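Local coordinates for protein PipY (Synechococcus elongatus, PDB 5NLC) that binds pyridoxal 5'-phosphate on a modified TIM barrel and is probably involved in keeping the level of this vitamin B6 cofactor in balance, at residues Arg99-Ala104 against Ser141-Val146; Lys118-Pro123 against Ile154-Leu159; His89-Trp94 against Leu113-Lys118. All blocks are in the same frame, centred on the assembly; numbering follows the deposited sequence.

Contact 1: residues Arg99-Ala104 against Ser141-Val146. With PO4 (phosphate ion), chain C.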
# COMPACT_ATOMS: atom_id res chain seq x y z
N ARG A 99 -17.49 0.44 3.02
CA ARG A 99 -17.90 0.88 1.70
C ARG A 99 -17.23 0.02 0.61
O ARG A 99 -17.91 -0.50 -0.30
CB ARG A 99 -17.55 2.36 1.52
CG ARG A 99 -17.97 3.02 0.22
CD ARG A 99 -19.40 3.37 0.25
NE ARG A 99 -19.81 4.20 -0.87
CZ ARG A 99 -19.94 5.53 -0.84
NH1 ARG A 99 -20.35 6.14 -1.94
NH2 ARG A 99 -19.68 6.26 0.25
N LEU A 100 -15.91 -0.20 0.72
CA LEU A 100 -15.20 -1.07 -0.23
C LEU A 100 -15.79 -2.52 -0.25
O LEU A 100 -15.91 -3.16 -1.31
CB LEU A 100 -13.73 -1.13 0.12
CG LEU A 100 -12.95 0.21 -0.09
CD1 LEU A 100 -11.59 0.16 0.62
CD2 LEU A 100 -12.79 0.49 -1.58
N ASP A 101 -16.08 -3.02 0.91
CA ASP A 101 -16.67 -4.37 1.05
C ASP A 101 -18.05 -4.45 0.36
O ASP A 101 -18.34 -5.42 -0.33
CB ASP A 101 -16.76 -4.76 2.52
CG ASP A 101 -17.29 -6.18 2.71
OD1 ASP A 101 -16.49 -7.12 2.57
OD2 ASP A 101 -18.49 -6.32 2.98
N ARG A 102 -18.88 -3.43 0.53
CA ARG A 102 -20.20 -3.42 -0.07
C ARG A 102 -20.06 -3.40 -1.62
O ARG A 102 -20.66 -4.20 -2.33
CB ARG A 102 -20.99 -2.23 0.41
CG ARG A 102 -22.35 -2.14 -0.28
CD ARG A 102 -23.27 -1.06 0.30
NE ARG A 102 -22.81 0.31 0.08
CZ ARG A 102 -22.70 0.95 -1.10
NH1 ARG A 102 -22.97 0.36 -2.27
NH2 ARG A 102 -22.29 2.22 -1.10
N ILE A 103 -19.19 -2.52 -2.12
CA ILE A 103 -18.94 -2.39 -3.54
C ILE A 103 -18.30 -3.63 -4.10
O ILE A 103 -18.74 -4.12 -5.16
CB ILE A 103 -18.10 -1.15 -3.87
CG1 ILE A 103 -18.89 0.14 -3.52
CG2 ILE A 103 -17.74 -1.11 -5.36
CD1 ILE A 103 -17.99 1.39 -3.37
N ALA A 104 -17.30 -4.17 -3.38
CA ALA A 104 -16.65 -5.44 -3.77
C ALA A 104 -17.69 -6.57 -3.97
O ALA A 104 -17.66 -7.24 -5.01
CB ALA A 104 -15.59 -5.84 -2.77
N SER A 141 -13.16 -8.21 10.77
CA SER A 141 -13.06 -9.64 10.56
C SER A 141 -14.26 -10.29 9.90
O SER A 141 -14.10 -11.30 9.24
CB SER A 141 -12.80 -10.34 11.91
OG SER A 141 -11.50 -9.95 12.35
N GLN A 142 -15.43 -9.67 10.01
CA GLN A 142 -16.63 -10.18 9.34
C GLN A 142 -16.92 -9.65 7.96
O GLN A 142 -17.93 -10.02 7.37
CB GLN A 142 -17.81 -9.94 10.26
CG GLN A 142 -17.59 -10.76 11.52
CD GLN A 142 -18.51 -10.40 12.66
OE1 GLN A 142 -19.14 -9.32 12.68
NE2 GLN A 142 -18.59 -11.30 13.65
N LEU A 143 -16.12 -8.70 7.48
CA LEU A 143 -16.25 -8.24 6.11
C LEU A 143 -15.86 -9.40 5.19
O LEU A 143 -14.77 -9.96 5.31
CB LEU A 143 -15.39 -6.99 5.89
CG LEU A 143 -15.82 -5.73 6.63
CD1 LEU A 143 -14.81 -4.61 6.39
CD2 LEU A 143 -17.23 -5.25 6.31
N GLN A 144 -16.77 -9.85 4.35
CA GLN A 144 -16.57 -11.08 3.58
C GLN A 144 -16.02 -10.89 2.20
O GLN A 144 -15.59 -11.87 1.59
CB GLN A 144 -17.92 -11.79 3.40
CG GLN A 144 -18.62 -12.07 4.70
CD GLN A 144 -17.88 -13.11 5.52
OE1 GLN A 144 -17.82 -14.29 5.14
NE2 GLN A 144 -17.32 -12.69 6.66
N GLN A 145 -16.07 -9.68 1.68
CA GLN A 145 -15.77 -9.42 0.26
C GLN A 145 -14.44 -8.69 0.03
O GLN A 145 -14.21 -8.22 -1.10
CB GLN A 145 -16.82 -8.51 -0.34
CG GLN A 145 -18.25 -8.78 0.07
CD GLN A 145 -18.71 -10.13 -0.41
OE1 GLN A 145 -18.18 -10.67 -1.38
NE2 GLN A 145 -19.69 -10.64 0.22
N VAL A 146 -13.71 -8.39 1.07
CA VAL A 146 -12.37 -7.83 0.92
C VAL A 146 -11.39 -8.72 1.57
O VAL A 146 -11.80 -9.55 2.36
CB VAL A 146 -12.31 -6.45 1.56
CG1 VAL A 146 -13.12 -5.43 0.74
CG2 VAL A 146 -12.73 -6.49 3.02
P PO4 C . -21.54 3.59 -4.40
O1 PO4 C . -20.68 3.25 -3.22
O2 PO4 C . -20.67 3.95 -5.59
O3 PO4 C . -22.40 2.39 -4.73
O4 PO4 C . -22.44 4.75 -4.03
O HOH W 1 -19.29 -8.48 4.25
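Asp-101, on helix 94-107, carries the polar part of this contact by reaching the backbone of the loop 141-146. Gln-145 N donates to Asp-101 OD1 over 2.7 Å, with an angle of 151° at the hydrogen, and meets the oxygen on its syn side, 19° out of the carboxylate plane. The other oxygen works through water: one molecule donates to Asp-101 OD2 and accepts from Gln-144 N. With CG trans to the backbone N (chi1 -177°), the carboxylate leans off the helix toward the loop, where OD1 takes one amide directly and OD2 the preceding one through water.

Van der Waals contacts flank this grip. Leu-143 crosses the carboxylate obliquely, its CD2 3.7 Å from Asp-101 CG, while Val-146 CG1 lies 3.7 Å from Asp-101 CA. Ala-104 sets its CB 3.2 Å from Gln-145 O and also touches the CB of that glutamine. The apolar pairs are Leu-100 CB and Ala-104 CB, each loosely against Val-146 CG1.

Hydrogen bonds to a phosphate occupy another part of the helix surface. Arg-99 NE donates to O1 of this ion, probably from the crystallisation liquor, over 2.7 Å, and Arg-102 NH2 reaches the same oxygen at 2.9 Å; the phosphorus lies at the edge of both guanidinium groups, in plane. Arg-79 also binds the ion, and Arg-102 forms a salt bridge with Glu-106.

The chemistry implies a carboxylate that takes up Gln-145 N-H directly and Gln-144 N-H through a water; its charge, probably stabilised by these donors, probably helps to hold the loop before strand 147-152 against helix 94-107.

Contact 2: residues Lys118-Pro123 against Ile154-Leu159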
# COMPACT_ATOMS: atom_id res chain seq x y z
N LYS A 118 -2.76 5.75 12.02
CA LYS A 118 -2.07 6.94 12.45
C LYS A 118 -1.60 6.68 13.89
O LYS A 118 -2.34 6.79 14.82
CB LYS A 118 -3.00 8.16 12.36
CG LYS A 118 -2.37 9.45 12.81
CD LYS A 118 -3.28 10.68 12.69
CE LYS A 118 -3.36 11.15 11.25
NZ LYS A 118 -4.15 12.42 11.19
N LEU A 119 -0.34 6.34 14.01
CA LEU A 119 0.30 6.14 15.27
C LEU A 119 0.92 7.42 15.85
O LEU A 119 1.30 7.42 17.00
CB LEU A 119 1.38 5.06 15.07
CG LEU A 119 0.89 3.62 14.84
CD1 LEU A 119 2.08 2.76 14.48
CD2 LEU A 119 0.27 3.08 16.10
N LEU A 120 1.08 8.47 15.07
CA LEU A 120 1.58 9.76 15.51
C LEU A 120 0.68 10.89 15.00
O LEU A 120 0.09 10.76 13.90
CB LEU A 120 3.01 9.98 14.96
CG LEU A 120 4.14 9.21 15.65
CD1 LEU A 120 5.43 9.42 14.85
CD2 LEU A 120 4.31 9.72 17.08
N PRO A 121 0.63 12.04 15.73
CA PRO A 121 -0.11 13.18 15.20
C PRO A 121 0.40 13.58 13.80
O PRO A 121 1.60 13.54 13.55
CB PRO A 121 0.19 14.29 16.22
CG PRO A 121 0.41 13.54 17.51
CD PRO A 121 1.21 12.35 17.05
N ASP A 122 -0.54 13.90 12.91
CA ASP A 122 -0.17 14.34 11.58
C ASP A 122 -1.31 15.18 11.00
O ASP A 122 -2.35 14.65 10.66
CB ASP A 122 0.12 13.13 10.68
CG ASP A 122 0.80 13.51 9.34
OD1 ASP A 122 0.89 14.71 8.99
OD2 ASP A 122 1.24 12.57 8.60
N PRO A 123 -1.08 16.50 10.89
CA PRO A 123 -1.70 17.64 10.23
C PRO A 123 -2.21 17.32 8.82
O PRO A 123 -3.37 17.56 8.54
CB PRO A 123 -0.53 18.65 10.13
N ILE A 154 2.63 5.75 7.46
CA ILE A 154 3.36 6.77 6.73
C ILE A 154 3.84 7.76 7.78
O ILE A 154 3.05 8.28 8.57
CB ILE A 154 2.47 7.51 5.72
CG1 ILE A 154 1.72 6.50 4.81
CG2 ILE A 154 3.29 8.59 5.04
CD1 ILE A 154 0.82 7.16 3.80
N ALA A 155 5.14 8.02 7.78
CA ALA A 155 5.69 8.97 8.76
C ALA A 155 5.25 10.38 8.39
O ALA A 155 5.17 10.70 7.18
CB ALA A 155 7.20 8.88 8.76
N PRO A 156 4.88 11.23 9.38
CA PRO A 156 4.61 12.62 9.14
C PRO A 156 5.78 13.28 8.45
O PRO A 156 6.93 12.87 8.67
CB PRO A 156 4.45 13.19 10.55
CG PRO A 156 3.85 12.05 11.33
CD PRO A 156 4.53 10.84 10.76
N LEU A 157 5.50 14.28 7.59
CA LEU A 157 6.62 14.92 6.89
C LEU A 157 7.46 15.60 7.95
O LEU A 157 6.91 16.12 8.96
CB LEU A 157 6.15 15.91 5.81
CG LEU A 157 5.20 15.33 4.73
CD1 LEU A 157 4.76 16.41 3.72
CD2 LEU A 157 5.81 14.11 4.03
N GLY A 158 8.78 15.50 7.80
CA GLY A 158 9.70 16.16 8.71
C GLY A 158 10.03 15.39 9.99
O GLY A 158 10.83 15.86 10.78
N LEU A 159 9.43 14.22 10.20
CA LEU A 159 9.85 13.33 11.28
C LEU A 159 11.40 13.04 11.20
O LEU A 159 11.96 12.83 10.12
CB LEU A 159 9.08 12.00 11.14
CG LEU A 159 8.71 11.32 12.43
CD1 LEU A 159 7.82 12.21 13.28
CD2 LEU A 159 8.11 9.96 12.17
O HOH W 2 0.94 10.01 8.95
O HOH W 3 2.97 15.40 7.45
O HOH W 4 2.95 12.12 6.14
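Pro-156, Leu-120 and Asp-122 supply most of the surface buried here, where two loops meet. The Pro-156 ring is approached from two consecutive residues: its CG lies 3.5 Å from Pro-121 O, and Asp-122 OD2 comes within 3.4 Å of Pro-156 CA. Asp-122 has CG opposite its backbone N (chi1 -168°), which lays the carboxylate alongside CA and CB of the proline.

The polar link is made by water. One molecule joins Asp-122 OD2 to Ile-154 O; another joins OD2 to Ala-155 O, and a third donates to Asp-122 OD1 while accepting from Leu-157 N. OD1 also accepts from Asn-124 N. With the Asp-122 carboxylate cut back to an alanine here, the three waters would probably lose their shared acceptor, leaving the loops joined mainly by apolar contacts.

Leu-120 CD1 meets Leu-159 CD2 at 3.8 Å, and Leu-120 CB lies 4.3 Å from Pro-156 CG. Pro-156 and Leu-159 are the two ends of a type II turn, closed by Leu-159 N to Pro-156 O.

The arrangement joins neighbouring beta-to-alpha loops at the C-terminal ends of parallel strands, the end of a TIM barrel where the cofactor site lies; Pro-156 is about 10 Å, between side chains, from the pyridoxal phosphate-binding Arg-210.

Contact 3: residues His89-Trp94 against Leu113-Lys118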
# COMPACT_ATOMS: atom_id res chain seq x y z
N HIS A 89 -3.96 0.46 -0.28
CA HIS A 89 -3.16 0.56 0.97
C HIS A 89 -3.68 1.57 1.96
O HIS A 89 -3.29 1.53 3.12
CB HIS A 89 -1.70 0.89 0.64
CG HIS A 89 -1.00 -0.20 -0.12
ND1 HIS A 89 0.08 -0.87 0.41
CD2 HIS A 89 -1.22 -0.72 -1.36
CE1 HIS A 89 0.50 -1.76 -0.48
NE2 HIS A 89 -0.25 -1.69 -1.56
N SER A 90 -4.59 2.44 1.59
CA SER A 90 -4.88 3.61 2.35
C SER A 90 -6.24 3.50 2.97
O SER A 90 -7.02 4.46 2.97
CB SER A 90 -4.84 4.81 1.42
OG SER A 90 -5.62 4.58 0.23
N VAL A 91 -6.61 2.33 3.45
CA VAL A 91 -7.94 2.23 4.07
C VAL A 91 -7.88 2.82 5.46
O VAL A 91 -7.34 2.20 6.35
CB VAL A 91 -8.41 0.81 4.09
CG1 VAL A 91 -9.83 0.74 4.59
CG2 VAL A 91 -8.36 0.30 2.63
N ASP A 92 -8.37 4.03 5.61
CA ASP A 92 -8.13 4.82 6.79
C ASP A 92 -9.26 4.91 7.79
O ASP A 92 -9.16 5.62 8.80
CB ASP A 92 -7.70 6.23 6.35
CG ASP A 92 -8.82 6.98 5.63
OD1 ASP A 92 -9.59 6.46 4.83
OD2 ASP A 92 -8.93 8.15 5.91
N SER A 93 -10.35 4.21 7.55
CA SER A 93 -11.49 4.28 8.47
C SER A 93 -12.38 3.06 8.32
O SER A 93 -12.33 2.35 7.26
CB SER A 93 -12.34 5.51 8.14
OG SER A 93 -12.84 5.40 6.79
N TRP A 94 -13.22 2.87 9.33
CA TRP A 94 -14.21 1.83 9.26
C TRP A 94 -15.14 2.11 8.08
O TRP A 94 -15.47 1.22 7.27
CB TRP A 94 -15.04 1.75 10.57
CG TRP A 94 -16.28 1.03 10.34
CD1 TRP A 94 -17.49 1.57 10.17
CD2 TRP A 94 -16.43 -0.37 10.09
NE1 TRP A 94 -18.43 0.59 9.92
CE2 TRP A 94 -17.79 -0.61 9.84
CE3 TRP A 94 -15.56 -1.46 10.10
CZ2 TRP A 94 -18.30 -1.90 9.58
CZ3 TRP A 94 -16.08 -2.73 9.82
CH2 TRP A 94 -17.41 -2.93 9.58
N LEU A 113 -6.37 -5.19 1.04
CA LEU A 113 -6.41 -3.94 1.78
C LEU A 113 -5.33 -3.93 2.81
O LEU A 113 -5.05 -4.97 3.45
CB LEU A 113 -7.73 -3.73 2.47
CG LEU A 113 -9.00 -3.86 1.62
CD1 LEU A 113 -10.18 -3.53 2.49
CD2 LEU A 113 -9.04 -2.95 0.44
N CYS A 114 -4.66 -2.79 2.92
CA CYS A 114 -3.98 -2.43 4.14
C CYS A 114 -4.80 -1.35 4.85
O CYS A 114 -5.48 -0.48 4.24
CB CYS A 114 -2.52 -1.98 3.90
SG CYS A 114 -1.47 -3.32 3.24
N LEU A 115 -4.76 -1.43 6.16
CA LEU A 115 -5.38 -0.43 7.00
C LEU A 115 -4.31 0.60 7.38
O LEU A 115 -3.29 0.25 8.02
CB LEU A 115 -5.93 -1.10 8.24
CG LEU A 115 -6.89 -2.26 7.95
CD1 LEU A 115 -7.32 -2.87 9.29
CD2 LEU A 115 -8.09 -1.75 7.22
N GLN A 116 -4.54 1.83 7.01
CA GLN A 116 -3.63 2.93 7.22
C GLN A 116 -3.91 3.49 8.59
O GLN A 116 -4.97 4.07 8.80
CB GLN A 116 -3.85 4.02 6.21
CG GLN A 116 -2.82 5.14 6.28
CD GLN A 116 -3.02 6.21 5.25
OE1 GLN A 116 -3.31 5.93 4.12
NE2 GLN A 116 -2.70 7.45 5.61
N VAL A 117 -2.94 3.34 9.49
CA VAL A 117 -3.08 3.64 10.89
C VAL A 117 -2.21 4.84 11.22
O VAL A 117 -1.05 4.90 10.84
CB VAL A 117 -2.58 2.47 11.76
CG1 VAL A 117 -2.81 2.76 13.25
CG2 VAL A 117 -3.36 1.24 11.42
N LYS A 118 -2.76 5.75 12.02
CA LYS A 118 -2.07 6.94 12.45
C LYS A 118 -1.60 6.68 13.89
O LYS A 118 -2.34 6.79 14.82
CB LYS A 118 -3.00 8.16 12.36
CG LYS A 118 -2.37 9.45 12.81
CD LYS A 118 -3.28 10.68 12.69
CE LYS A 118 -3.36 11.15 11.25
NZ LYS A 118 -4.15 12.42 11.19
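Val-91 places CG1 trans to its backbone N (chi1 -174°), turning CG2 back beside that nitrogen; the two methyls therefore divide their partners, CG1 meeting Leu-115 CD2 and CG2 meeting Leu-113 CD2, each pair at 4.0 Å. Gln-116, also trans at chi1 (-174°) and extended beyond CG, carries OE1 over Ser-90, 3.3 Å from its CB.

Val-91 N donates to Cys-114 O over 3.1 Å, and Gln-116 N donates to Val-91 O over 2.9 Å. Leu-115 CA adds a CH...O contact to Val-91 O at 3.3 Å. Two bonds straddling Leu-115 are the evidence for a parallel bridge, although the short strand segments cross at -62°.

At the start of the segment, Cys-114 SG lies 4.6 Å from the centroid of the His-89 ring, in an oblique sulfur-aromatic contact. Both ring nitrogens of His-89 are bonded to other residues, NE2 to His-68 and ND1 to Ser-191, which limits its rotation, and Ser-90 OG is bonded to Gly-71 O.

Chemically, the contact is a buried sheet pairing in which Val-91 satisfies its own N-H and C=O across the strands, while the His-89 side chain lies about 6 Å from that of the pyridoxal phosphate-binding Arg-210.

Overall arrangement
From the N terminus, strand 87-91 leads into helix 94-107 and then strand 112-116; contact 3 closes this beta-alpha-beta unit by pairing its two strands. Contact 1 opens on that helix and closes after helix 130-141, so contacts 1 and 3 cross along the chain. They also touch in space, where Leu-100 CD1 lies 3.8 Å from Val-91 CG2, joining helix layer to sheet. Contact 2 begins where contact 3 ends, sharing Lys-118, and runs in series with it, but crosses contact 1. Contact 3 joins strands 87-91 and 112-116, contact 1 ties helix 94-107 to the loop before strand 147-152, and contact 2 ties the loops that follow strands 112-116 and 147-152.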